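Local coordinates for prohead core protein protease (Enterobacteria phage T4, PDB 5JBL) that cleaves many prohead proteins as a serine protease activated by autocatalytic cleavage once the prohead is assembled, clearing space for the phage genome, at residues Lys83-Tyr88 / Phe180-Gly185; Arg71-Tyr76 / Gly172-Asn177. The protein carries 3 engineered substitutions. One frame throughout, in Å; residues are numbered along the deposited sequence.

Interaction 1. Residues Lys83-Tyr88 / Phe180-Gly185; sequences KAVKDY and FKLTVG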
loop_
_atom_site.group_PDB
_atom_site.type_symbol
_atom_site.label_atom_id
_atom_site.label_comp_id
_atom_site.label_asym_id
_atom_site.label_seq_id
_atom_site.Cartn_x
_atom_site.Cartn_y
_atom_site.Cartn_z
ATOM N N LYS C 83 18.567 24.432 24.350
ATOM C CA LYS C 83 17.868 23.642 25.349
ATOM C C LYS C 83 17.008 22.569 24.692
ATOM O O LYS C 83 16.992 21.416 25.139
ATOM C CB LYS C 83 17.020 24.578 26.217
ATOM C CG LYS C 83 16.102 23.909 27.206
ATOM C CD LYS C 83 16.889 23.125 28.229
ATOM C CE LYS C 83 15.976 22.455 29.237
ATOM N NZ LYS C 83 16.720 21.489 30.099
ATOM N N ALA C 84 16.296 22.927 23.620
ATOM C CA ALA C 84 15.425 21.975 22.940
ATOM C C ALA C 84 16.221 20.861 22.277
ATOM O O ALA C 84 15.783 19.701 22.264
ATOM C CB ALA C 84 14.563 22.710 21.905
ATOM N N VAL C 85 17.377 21.197 21.696
ATOM C CA VAL C 85 18.200 20.190 21.035
ATOM C C VAL C 85 18.832 19.252 22.064
ATOM O O VAL C 85 18.858 18.027 21.876
ATOM C CB VAL C 85 19.251 20.889 20.152
ATOM C CG1 VAL C 85 20.368 19.939 19.806
ATOM C CG2 VAL C 85 18.582 21.403 18.863
ATOM N N LYS C 86 19.301 19.800 23.185
ATOM C CA LYS C 86 19.869 18.954 24.236
ATOM C C LYS C 86 18.848 17.940 24.741
ATOM O O LYS C 86 19.153 16.754 24.888
ATOM C CB LYS C 86 20.370 19.823 25.391
ATOM C CG LYS C 86 20.869 19.039 26.599
ATOM C CD LYS C 86 21.897 19.843 27.389
ATOM C CE LYS C 86 23.175 20.068 26.587
ATOM N NZ LYS C 86 24.173 20.867 27.349
ATOM N N ASP C 87 17.619 18.387 24.997
ATOM C CA ASP C 87 16.593 17.469 25.477
ATOM C C ASP C 87 16.242 16.434 24.421
ATOM O O ASP C 87 16.019 15.262 24.739
ATOM C CB ASP C 87 15.348 18.255 25.891
ATOM C CG ASP C 87 15.538 19.014 27.204
ATOM O OD1 ASP C 87 16.497 18.698 27.952
ATOM O OD2 ASP C 87 14.722 19.927 27.487
ATOM N N TYR C 88 16.185 16.849 23.157
ATOM C CA TYR C 88 15.876 15.918 22.085
ATOM C C TYR C 88 16.992 14.892 21.907
ATOM O O TYR C 88 16.721 13.706 21.657
ATOM C CB TYR C 88 15.626 16.707 20.800
ATOM C CG TYR C 88 15.346 15.862 19.584
ATOM C CD1 TYR C 88 16.364 15.550 18.689
ATOM C CD2 TYR C 88 14.073 15.373 19.332
ATOM C CE1 TYR C 88 16.116 14.769 17.562
ATOM C CE2 TYR C 88 13.820 14.605 18.213
ATOM C CZ TYR C 88 14.850 14.311 17.326
ATOM O OH TYR C 88 14.593 13.560 16.182
ATOM N N PHE C 180 10.160 26.076 23.999
ATOM C CA PHE C 180 10.011 25.300 22.779
ATOM C C PHE C 180 10.525 23.886 22.988
ATOM O O PHE C 180 11.573 23.675 23.601
ATOM C CB PHE C 180 10.780 25.946 21.623
ATOM C CG PHE C 180 10.848 25.077 20.397
ATOM C CD1 PHE C 180 12.007 24.389 20.080
ATOM C CD2 PHE C 180 9.738 24.925 19.582
ATOM C CE1 PHE C 180 12.067 23.588 18.966
ATOM C CE2 PHE C 180 9.784 24.128 18.459
ATOM C CZ PHE C 180 10.950 23.451 18.145
ATOM N N LYS C 181 9.785 22.916 22.469
ATOM C CA LYS C 181 10.153 21.516 22.591
ATOM C C LYS C 181 10.282 20.927 21.194
ATOM O O LYS C 181 9.364 21.043 20.378
ATOM C CB LYS C 181 9.126 20.745 23.424
ATOM C CG LYS C 181 9.362 19.241 23.434
ATOM C CD LYS C 181 8.353 18.518 24.309
ATOM C CE LYS C 181 8.764 17.072 24.554
ATOM N NZ LYS C 181 7.618 16.257 25.048
ATOM N N LEU C 182 11.428 20.322 20.908
ATOM C CA LEU C 182 11.664 19.690 19.618
ATOM C C LEU C 182 11.156 18.251 19.685
ATOM O O LEU C 182 11.613 17.476 20.522
ATOM C CB LEU C 182 13.159 19.726 19.286
ATOM C CG LEU C 182 13.567 19.166 17.917
ATOM C CD1 LEU C 182 12.928 20.011 16.820
ATOM C CD2 LEU C 182 15.078 19.179 17.784
ATOM N N THR C 183 10.216 17.885 18.819
ATOM C CA THR C 183 9.660 16.537 18.884
ATOM C C THR C 183 10.087 15.634 17.737
ATOM O O THR C 183 10.105 14.417 17.908
ATOM C CB THR C 183 8.124 16.580 18.952
ATOM O OG1 THR C 183 7.588 17.237 17.800
ATOM C CG2 THR C 183 7.668 17.312 20.207
ATOM N N VAL C 184 10.403 16.190 16.568
ATOM C CA VAL C 184 10.965 15.422 15.461
ATOM C C VAL C 184 12.040 16.282 14.823
ATOM O O VAL C 184 11.739 17.368 14.310
ATOM C CB VAL C 184 9.907 15.033 14.410
ATOM C CG1 VAL C 184 10.572 14.266 13.266
ATOM C CG2 VAL C 184 8.793 14.210 15.047
ATOM N N GLY C 185 13.287 15.808 14.841
ATOM C CA GLY C 185 14.384 16.626 14.351
ATOM C C GLY C 185 14.384 16.795 12.839
ATOM O O GLY C 185 14.704 17.878 12.334
HETATM O O HOH W 1 13.097 19.406 23.010
#
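The ring of Tyr88 carries Leu182 on one face: methyl CD2 lies 4.2 Å from the centroid of the Tyr88 ring and 26° off its normal, a CH-pi contact. At the ring's edge, near its plane, sits the carbonyl oxygen of Thr183, whose hydrogen bond comes from the side chain of Gln92. With CG anti to the backbone N (chi1 178°), Tyr88 reaches along the strand as far as its corner, where Gly185 N donates to Tyr88 OH over 2.9 Å. This bond holds the phenol end while Ile119 and Met122 of strand 115-125 pack against the same side chain. The second ring, Phe180, meets the helix obliquely, Ala84 CB lying 3.6 Å from Phe180 CD1; this ring also packs edge-to-face with Tyr76. Between the two backbones a water takes the N-H of Leu182 at 2.8 Å from its N and donates to Ala84 O, also 2.8 Å away. Segment 83-88 runs 7.1 Å from strand 181-184, axis to axis, crossing at -46°. On this strand Thr183 and Val184 both face Arg161 of the antiparallel neighbour 157-168, a classic beta bulge: the helix packs on a bulged strand of the mixed sheet.

Interaction 2. Residues Arg71-Tyr76 / Gly172-Asn177; sequences RNKRLY and GYRIVN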
loop_
_atom_site.group_PDB
_atom_site.type_symbol
_atom_site.label_atom_id
_atom_site.label_comp_id
_atom_site.label_asym_id
_atom_site.label_seq_id
_atom_site.Cartn_x
_atom_site.Cartn_y
_atom_site.Cartn_z
ATOM N N ARG C 71 12.229 30.392 6.716
ATOM C CA ARG C 71 11.259 30.537 5.633
ATOM C C ARG C 71 9.852 30.814 6.150
ATOM O O ARG C 71 9.072 31.486 5.470
ATOM C CB ARG C 71 11.251 29.284 4.758
ATOM C CG ARG C 71 12.564 28.970 4.064
ATOM C CD ARG C 71 12.531 27.560 3.471
ATOM N NE ARG C 71 13.736 27.239 2.710
ATOM C CZ ARG C 71 13.871 26.156 1.950
ATOM N NH1 ARG C 71 12.873 25.285 1.851
ATOM N NH2 ARG C 71 15.002 25.944 1.286
ATOM N N ASN C 72 9.507 30.318 7.343
ATOM C CA ASN C 72 8.211 30.609 7.953
ATOM C C ASN C 72 8.181 31.945 8.684
ATOM O O ASN C 72 7.234 32.192 9.437
ATOM C CB ASN C 72 7.817 29.506 8.943
ATOM C CG ASN C 72 7.226 28.293 8.272
ATOM O OD1 ASN C 72 6.653 28.378 7.187
ATOM N ND2 ASN C 72 7.344 27.149 8.931
ATOM N N LYS C 73 9.191 32.800 8.501
ATOM C CA LYS C 73 9.262 34.091 9.191
ATOM C C LYS C 73 9.302 33.911 10.710
ATOM O O LYS C 73 8.717 34.692 11.467
ATOM C CB LYS C 73 8.110 35.014 8.784
ATOM C CG LYS C 73 8.017 35.255 7.294
ATOM C CD LYS C 73 9.245 35.986 6.795
ATOM C CE LYS C 73 9.129 36.340 5.312
ATOM N NZ LYS C 73 9.147 35.123 4.440
ATOM N N ARG C 74 10.024 32.887 11.161
ATOM C CA ARG C 74 10.213 32.612 12.578
ATOM C C ARG C 74 11.696 32.576 12.907
ATOM O O ARG C 74 12.503 32.080 12.117
ATOM C CB ARG C 74 9.578 31.272 12.966
ATOM C CG ARG C 74 8.091 31.263 12.807
ATOM C CD ARG C 74 7.578 29.854 12.845
ATOM N NE ARG C 74 6.145 29.822 12.607
ATOM C CZ ARG C 74 5.455 28.714 12.369
ATOM N NH1 ARG C 74 6.079 27.543 12.333
ATOM N NH2 ARG C 74 4.142 28.783 12.179
ATOM N N LEU C 75 12.047 33.076 14.084
ATOM C CA LEU C 75 13.421 33.069 14.555
ATOM C C LEU C 75 13.479 32.264 15.842
ATOM O O LEU C 75 12.696 32.516 16.768
ATOM C CB LEU C 75 13.926 34.502 14.788
ATOM C CG LEU C 75 15.385 34.698 15.223
ATOM C CD1 LEU C 75 15.911 36.008 14.673
ATOM C CD2 LEU C 75 15.545 34.683 16.741
ATOM N N TYR C 76 14.428 31.316 15.910
ATOM C CA TYR C 76 14.646 30.531 17.115
ATOM C C TYR C 76 15.836 31.105 17.875
ATOM O O TYR C 76 16.969 30.993 17.393
ATOM C CB TYR C 76 14.896 29.062 16.765
ATOM C CG TYR C 76 13.662 28.319 16.322
ATOM C CD1 TYR C 76 13.071 28.580 15.091
ATOM C CD2 TYR C 76 13.083 27.358 17.138
ATOM C CE1 TYR C 76 11.927 27.911 14.690
ATOM C CE2 TYR C 76 11.958 26.687 16.750
ATOM C CZ TYR C 76 11.386 26.956 15.530
ATOM O OH TYR C 76 10.254 26.265 15.183
ATOM N N GLY C 172 7.597 41.995 10.781
ATOM C CA GLY C 172 7.450 40.976 9.772
ATOM C C GLY C 172 7.913 39.599 10.168
ATOM O O GLY C 172 8.033 38.736 9.291
ATOM N N TYR C 173 8.209 39.360 11.447
ATOM C CA TYR C 173 8.557 38.003 11.856
ATOM C C TYR C 173 8.151 37.766 13.308
ATOM O O TYR C 173 7.750 38.681 14.033
ATOM C CB TYR C 173 10.055 37.690 11.630
ATOM C CG TYR C 173 11.050 38.410 12.527
ATOM C CD1 TYR C 173 11.555 37.798 13.671
ATOM C CD2 TYR C 173 11.514 39.678 12.203
ATOM C CE1 TYR C 173 12.473 38.441 14.482
ATOM C CE2 TYR C 173 12.437 40.332 13.007
ATOM C CZ TYR C 173 12.910 39.705 14.147
ATOM O OH TYR C 173 13.823 40.343 14.949
ATOM N N ARG C 174 8.197 36.497 13.692
ATOM C CA ARG C 174 7.847 36.023 15.019
ATOM C C ARG C 174 9.067 35.416 15.694
ATOM O O ARG C 174 9.945 34.858 15.035
ATOM C CB ARG C 174 6.706 34.993 14.956
ATOM C CG ARG C 174 5.292 35.572 15.020
ATOM C CD ARG C 174 4.924 36.523 13.910
ATOM N NE ARG C 174 4.998 35.963 12.566
ATOM C CZ ARG C 174 4.917 36.704 11.465
ATOM N NH1 ARG C 174 4.776 38.023 11.572
ATOM N NH2 ARG C 174 4.993 36.138 10.271
ATOM N N ILE C 175 9.121 35.540 17.016
ATOM C CA ILE C 175 10.185 34.947 17.822
ATOM C C ILE C 175 9.589 33.780 18.596
ATOM O O ILE C 175 8.513 33.910 19.193
ATOM C CB ILE C 175 10.805 35.975 18.781
ATOM C CG1 ILE C 175 11.419 37.139 17.996
ATOM C CG2 ILE C 175 11.862 35.315 19.664
ATOM C CD1 ILE C 175 11.932 38.273 18.878
ATOM N N VAL C 176 10.293 32.650 18.601
ATOM C CA VAL C 176 9.838 31.487 19.356
ATOM C C VAL C 176 10.048 31.748 20.840
ATOM O O VAL C 176 11.109 32.232 21.256
ATOM C CB VAL C 176 10.576 30.230 18.880
ATOM C CG1 VAL C 176 10.143 29.003 19.663
ATOM C CG2 VAL C 176 10.314 30.016 17.389
ATOM N N ASN C 177 9.031 31.442 21.646
ATOM C CA ASN C 177 9.080 31.743 23.067
ATOM C C ASN C 177 9.832 30.660 23.833
ATOM O O ASN C 177 10.060 29.549 23.346
ATOM C CB ASN C 177 7.668 31.906 23.633
ATOM C CG ASN C 177 6.977 33.162 23.118
ATOM O OD1 ASN C 177 7.612 34.194 22.919
ATOM N ND2 ASN C 177 5.676 33.072 22.889
HETATM O O HOH W 2 5.459 33.161 11.609
#
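Lys73 O accepts the backbone N-H of Arg174 at 2.9 Å from Arg174 N, the first bond of a short parallel beta pairing between strands 74-75 and 174-176. The chains continue in step: Leu75 N donates to Arg174 O over 2.9 Å, and Leu75 O receives Val176 N at 3.0 Å with a nearly straight N-H...O angle of 171°. Leu75 therefore spends both its amide and its carbonyl on the partner strand, as Arg174 does. The neighbouring peptide groups turn outward, Ile175 pairing with Thr167 on strand 157-168 and Tyr76 with Glu67, while Arg74 N goes to the side chain of Asn70.

Arg74 and Arg174 share one face of the sheet but answer to different partners. The extended chain of Arg74 carries NH1 into a salt bridge with Glu28, on the N-terminal side of the inferred autolytic cleavage, and the other oxygen of that carboxylate accepts Asn72 ND2. Arg174 bends at chi2 and chi3, which brings NH2 to 3.6 Å from Lys73 CB. A water in the plane of its guanidinium accepts from Arg174 NE and donates to Asn72 O; NH1 has a long, weak ion pair with Asp168. On the other face of the sheet Leu75 CB rests near the Tyr173 ring.

Tyr76 OH hydrogen-bonds the same oxygen, OE2 of Glu28, that pairs with Arg74 NH1. Methyl CG2 of Val176 lies over the centre of the Tyr76 ring, 3.6 Å from the centroid and only 4° off the normal.

Overall arrangement
Interactions 1 and 2 follow each other along both pieces of chain: strand 74-75 runs into helix 78-93 and strand 174-176 into strand 181-189, paired strands giving way to helix against sheet. Their centres are about 17 Å apart, but Phe180 CZ and Tyr76 CE2 touch at 3.7 Å. Both contacts come near Glu28 of the inferred autolysis site: its side chain is about 3 Å from that of Tyr76 and about 6 Å from that of Phe180. The engineered active-site positions lie farther off, Ala104 about 8 Å from Val184 and Ala159 about 10 Å from Tyr76, between side chains. Strand 24-29, which holds Glu28, belongs to the N-terminus that blocks the catalytic centre.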